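Local coordinates for monooxygenase (Agrobacterium tumefaciens, PDB 2I7G), which probably catalyses a flavin-dependent oxygenation, as a TIM-barrel member of the luciferase-like monooxygenase family, at residues B[102-107]-B[129-134]; B[107-112]-B[155-160]. All blocks are in the same frame, centred on the assembly; numbering follows the deposited sequence.

Contact 1 of 2, residues B[102-107]-B[129-134]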
loop_
_atom_site.group_PDB
_atom_site.type_symbol
_atom_site.label_atom_id
_atom_site.label_comp_id
_atom_site.label_asym_id
_atom_site.label_seq_id
_atom_site.Cartn_x
_atom_site.Cartn_y
_atom_site.Cartn_z
ATOM N N SER B 102 9.819 5.916 6.972
ATOM C CA SER B 102 8.418 6.288 7.140
ATOM C C SER B 102 8.450 7.592 7.959
ATOM O O SER B 102 9.011 7.614 9.056
ATOM C CB SER B 102 7.693 5.207 7.932
ATOM O OG SER B 102 7.431 4.058 7.138
ATOM N N VAL B 103 7.883 8.684 7.439
ATOM C CA VAL B 103 7.827 9.943 8.218
ATOM C C VAL B 103 6.600 9.801 9.146
ATOM O O VAL B 103 5.489 10.315 8.893
ATOM C CB VAL B 103 7.773 11.201 7.321
ATOM C CG1 VAL B 103 7.799 12.477 8.194
ATOM C CG2 VAL B 103 8.978 11.188 6.328
ATOM N N LEU B 104 6.824 9.064 10.224
ATOM C CA LEU B 104 5.728 8.629 11.067
ATOM C C LEU B 104 4.931 9.815 11.676
ATOM O O LEU B 104 3.693 9.726 11.821
ATOM C CB LEU B 104 6.284 7.716 12.164
ATOM C CG LEU B 104 5.226 7.145 13.109
ATOM C CD1 LEU B 104 4.195 6.277 12.314
ATOM C CD2 LEU B 104 5.943 6.313 14.208
ATOM N N SER B 105 5.637 10.888 12.040
ATOM C CA SER B 105 4.992 12.046 12.696
ATOM C C SER B 105 3.788 12.581 11.932
ATOM O O SER B 105 2.833 13.050 12.548
ATOM C CB SER B 105 5.979 13.187 12.926
ATOM O OG SER B 105 6.951 12.816 13.868
ATOM N N SER B 106 3.840 12.496 10.600
ATOM C CA SER B 106 2.786 13.059 9.751
ATOM C C SER B 106 1.806 12.012 9.229
ATOM O O SER B 106 0.964 12.334 8.412
ATOM C CB SER B 106 3.356 13.941 8.614
ATOM O OG SER B 106 4.502 13.338 8.068
ATOM N N ASP B 107 1.876 10.795 9.772
ATOM C CA ASP B 107 1.019 9.707 9.266
ATOM C C ASP B 107 0.146 9.188 10.416
ATOM O O ASP B 107 0.271 9.622 11.585
ATOM C CB ASP B 107 1.865 8.604 8.609
ATOM C CG ASP B 107 1.093 7.832 7.447
ATOM O OD1 ASP B 107 -0.189 7.798 7.395
ATOM O OD2 ASP B 107 1.807 7.233 6.593
ATOM N N ILE B 129 9.604 -1.517 9.595
ATOM C CA ILE B 129 9.344 -0.073 9.520
ATOM C C ILE B 129 10.583 0.641 10.060
ATOM O O ILE B 129 11.077 0.278 11.137
ATOM C CB ILE B 129 8.120 0.331 10.411
ATOM C CG1 ILE B 129 6.838 -0.352 9.895
ATOM C CG2 ILE B 129 8.011 1.881 10.438
ATOM C CD1 ILE B 129 5.642 -0.307 10.940
HETATM N N MSE B 130 11.094 1.631 9.316
HETATM C CA MSE B 130 12.122 2.518 9.877
HETATM C C MSE B 130 11.518 3.907 9.961
HETATM O O MSE B 130 11.218 4.535 8.927
HETATM C CB MSE B 130 13.405 2.504 9.033
HETATM C CG MSE B 130 14.458 3.421 9.610
HETATM SE SE MSE B 130 15.933 3.699 8.306
HETATM C CE MSE B 130 16.117 1.914 7.539
ATOM N N ALA B 131 11.260 4.345 11.189
ATOM C CA ALA B 131 10.562 5.614 11.397
ATOM C C ALA B 131 11.590 6.728 11.625
ATOM O O ALA B 131 12.569 6.557 12.377
ATOM C CB ALA B 131 9.659 5.504 12.576
ATOM N N GLY B 132 11.363 7.867 11.005
ATOM C CA GLY B 132 12.239 8.997 11.244
ATOM C C GLY B 132 11.695 10.312 10.738
ATOM O O GLY B 132 10.583 10.396 10.198
ATOM N N ARG B 133 12.513 11.337 10.921
ATOM C CA ARG B 133 12.157 12.708 10.559
ATOM C C ARG B 133 12.045 12.894 9.036
ATOM O O ARG B 133 11.142 13.583 8.554
ATOM C CB ARG B 133 13.194 13.646 11.197
ATOM C CG ARG B 133 13.024 15.101 10.913
ATOM C CD ARG B 133 14.135 15.880 11.661
ATOM N NE ARG B 133 13.483 16.968 12.357
ATOM C CZ ARG B 133 13.276 17.020 13.667
ATOM N NH1 ARG B 133 12.610 18.038 14.149
ATOM N NH2 ARG B 133 13.751 16.074 14.483
ATOM N N GLY B 134 12.924 12.231 8.285
ATOM C CA GLY B 134 13.017 12.394 6.825
ATOM C C GLY B 134 12.854 13.866 6.459
ATOM O O GLY B 134 13.448 14.752 7.096
HETATM O O HOH W 1 8.580 11.519 11.713
#
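The flat groups that meet here are backbone peptides: those on either side of S102 in the sequence reach past A131 to the residues flanking it. The N-H of S102 goes to the carbonyl of M130, with S102 N 2.8 Å from M130 O, and the C=O of S102 goes to the next residue but one, S102 O accepting from G132 N at 3.1 Å. S102 O also takes a weak bond from L104 N across the inverse gamma turn centred on V103, so the two N-H groups share one buried oxygen.

Flanking A131 in this way makes a single parallel beta bridge. It sits in the TIM barrel just past strand 96-99, where the chain leaves the C-terminal end of that strand beside strand 127-131. The serine hydroxyl itself bonds to S99 OG, and S102 OG lies 4.0 Å from I129 CG2.

Beyond the bridge, V103 CA lies 3.4 Å from G132 O, its C-H pointing almost straight at the oxygen (174°). With CG1 anti to the backbone N (chi1 -177°), V103 sets that methyl 3.5 Å from R133 O. L104 brings CB and CD2 alongside the methyl of A131, L104 CB lying 4.1 Å from A131 CB. A water accepts from S105 N at 3.0 Å and donates to G132 O at 2.8 Å, tying the 3-10 segment to the glycine.

Contact 2 of 2, residues B[107-112]-B[155-160]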
loop_
_atom_site.group_PDB
_atom_site.type_symbol
_atom_site.label_atom_id
_atom_site.label_comp_id
_atom_site.label_asym_id
_atom_site.label_seq_id
_atom_site.Cartn_x
_atom_site.Cartn_y
_atom_site.Cartn_z
ATOM N N ASP B 107 1.876 10.795 9.772
ATOM C CA ASP B 107 1.019 9.707 9.266
ATOM C C ASP B 107 0.146 9.188 10.416
ATOM O O ASP B 107 0.271 9.622 11.585
ATOM C CB ASP B 107 1.865 8.604 8.609
ATOM C CG ASP B 107 1.093 7.832 7.447
ATOM O OD1 ASP B 107 -0.189 7.798 7.395
ATOM O OD2 ASP B 107 1.807 7.233 6.593
ATOM N N ASP B 108 -0.761 8.277 10.096
ATOM C CA ASP B 108 -1.581 7.657 11.133
ATOM C C ASP B 108 -0.942 6.308 11.467
ATOM O O ASP B 108 -0.877 5.452 10.584
ATOM C CB ASP B 108 -2.996 7.416 10.589
ATOM C CG ASP B 108 -3.927 6.733 11.630
ATOM O OD1 ASP B 108 -3.470 6.256 12.714
ATOM O OD2 ASP B 108 -5.144 6.738 11.386
ATOM N N PRO B 109 -0.433 6.117 12.711
ATOM C CA PRO B 109 0.234 4.850 13.056
ATOM C C PRO B 109 -0.661 3.605 12.854
ATOM O O PRO B 109 -0.121 2.541 12.564
ATOM C CB PRO B 109 0.612 5.005 14.529
ATOM C CG PRO B 109 0.486 6.460 14.842
ATOM C CD PRO B 109 -0.389 7.103 13.812
ATOM N N VAL B 110 -1.977 3.745 13.032
ATOM C CA VAL B 110 -2.878 2.629 12.728
ATOM C C VAL B 110 -2.751 2.210 11.249
ATOM O O VAL B 110 -2.572 1.030 10.945
ATOM C CB VAL B 110 -4.346 2.904 13.129
ATOM C CG1 VAL B 110 -5.187 1.697 12.755
ATOM C CG2 VAL B 110 -4.432 3.195 14.668
ATOM N N ARG B 111 -2.834 3.179 10.342
ATOM C CA ARG B 111 -2.670 2.868 8.914
ATOM C C ARG B 111 -1.294 2.308 8.594
ATOM O O ARG B 111 -1.191 1.353 7.828
ATOM C CB ARG B 111 -2.918 4.098 8.011
ATOM C CG ARG B 111 -4.275 4.737 8.208
ATOM C CD ARG B 111 -5.389 3.823 7.651
ATOM N NE ARG B 111 -6.652 4.590 7.628
ATOM C CZ ARG B 111 -7.804 4.116 7.186
ATOM N NH1 ARG B 111 -7.885 2.881 6.712
ATOM N NH2 ARG B 111 -8.894 4.885 7.214
ATOM N N VAL B 112 -0.247 2.918 9.159
ATOM C CA VAL B 112 1.113 2.463 8.912
ATOM C C VAL B 112 1.211 1.002 9.364
ATOM O O VAL B 112 1.695 0.144 8.617
ATOM C CB VAL B 112 2.125 3.372 9.643
ATOM C CG1 VAL B 112 3.529 2.710 9.613
ATOM C CG2 VAL B 112 2.102 4.790 8.935
ATOM N N ALA B 155 6.791 11.319 19.288
ATOM C CA ALA B 155 6.748 10.564 20.538
ATOM C C ALA B 155 5.429 9.796 20.679
ATOM O O ALA B 155 5.428 8.597 20.965
ATOM C CB ALA B 155 6.932 11.488 21.712
ATOM N N GLU B 156 4.317 10.485 20.462
ATOM C CA GLU B 156 2.998 9.864 20.687
ATOM C C GLU B 156 2.756 8.799 19.622
ATOM O O GLU B 156 2.275 7.715 19.905
ATOM C CB GLU B 156 1.882 10.904 20.638
ATOM C CG GLU B 156 1.858 11.791 21.883
ATOM C CD GLU B 156 0.572 12.583 22.024
ATOM O OE1 GLU B 156 -0.353 12.370 21.210
ATOM O OE2 GLU B 156 0.493 13.428 22.956
ATOM N N LYS B 157 3.103 9.114 18.380
ATOM C CA LYS B 157 2.776 8.173 17.289
ATOM C C LYS B 157 3.659 6.931 17.321
ATOM O O LYS B 157 3.219 5.820 17.012
ATOM C CB LYS B 157 2.802 8.872 15.933
ATOM C CG LYS B 157 1.599 9.793 15.783
ATOM C CD LYS B 157 1.691 10.655 14.481
ATOM C CE LYS B 157 0.378 11.372 14.244
ATOM N NZ LYS B 157 0.349 12.061 12.920
ATOM N N LEU B 158 4.899 7.123 17.742
ATOM C CA LEU B 158 5.793 5.996 17.958
ATOM C C LEU B 158 5.210 5.188 19.107
ATOM O O LEU B 158 5.171 3.943 18.998
ATOM C CB LEU B 158 7.231 6.460 18.256
ATOM C CG LEU B 158 8.230 5.348 18.566
ATOM C CD1 LEU B 158 8.293 4.307 17.433
ATOM C CD2 LEU B 158 9.618 5.923 18.774
ATOM N N ASP B 159 4.788 5.861 20.234
ATOM C CA ASP B 159 4.193 5.140 21.360
ATOM C C ASP B 159 2.964 4.327 20.881
ATOM O O ASP B 159 2.838 3.121 21.167
ATOM C CB ASP B 159 3.765 6.117 22.457
ATOM C CG ASP B 159 3.275 5.417 23.695
ATOM O OD1 ASP B 159 4.100 4.758 24.367
ATOM O OD2 ASP B 159 2.076 5.570 24.029
ATOM N N LEU B 160 2.080 4.967 20.098
ATOM C CA LEU B 160 0.956 4.169 19.501
ATOM C C LEU B 160 1.409 2.975 18.617
ATOM O O LEU B 160 0.957 1.832 18.785
ATOM C CB LEU B 160 -0.019 5.067 18.798
ATOM C CG LEU B 160 -1.183 4.382 18.083
ATOM C CD1 LEU B 160 -1.961 3.467 19.052
ATOM C CD2 LEU B 160 -2.036 5.531 17.525
#
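The N-terminus of helix 109-122 packs here against the side of helix 150-166, two helices of the TIM-barrel monooxygenase, with P109 in the first turn as the main apolar contact. Its ring meets the aliphatic chain of K157 at about a right angle, P109 CG lying 3.5 Å from K157 CB, while P109 CB and CG also border the K157 carbonyl. L160, one turn further along, packs on the ring too, with L160 CD2 3.8 Å from P109 CG; L160 CD2 also touches V110 CG2, 4.4 Å away.

K157 leaves its helix with CG anti to the carbonyl carbon (chi1 -72°) and stays extended from there on. Past the proline, K157 NZ lies 2.8 Å from D107 O, approaching 31° off the plane of that carbonyl. The ammonium also bonds to S105 O and Y145 OH: S105 O and D107 O come from the chain just before helix 109-122, Y145 OH from the loop before helix 150-166. D108 is the N-cap, and its carboxylate has a second partner in H177 NE2. The capping bond comes from V110 N, which meets D108 OD1 at 2.9 Å from above the carboxylate plane, 50° out of it.

How the contacts relate
Contact 1 is nearer the middle of the chain, its centre about 11 Å from the chain's centre against about 19 Å for contact 2, yet both are buried. The first joins strand 127-131 and the chain after it to the loop after strand 96-99, mainly by backbone bonds; the second joins two helices by side-chain packing and one lysine ammonium. That ammonium is the main tie between them, K157 NZ lying 2.7 Å from S105 O in a probable hydrogen bond. Apolar packing adds I129 CD1, 3.9 Å from V112 CG1. D107 is common to both but touches across only in contact 2. Each also borders the second subunit, whose R111 bonds to S106 O.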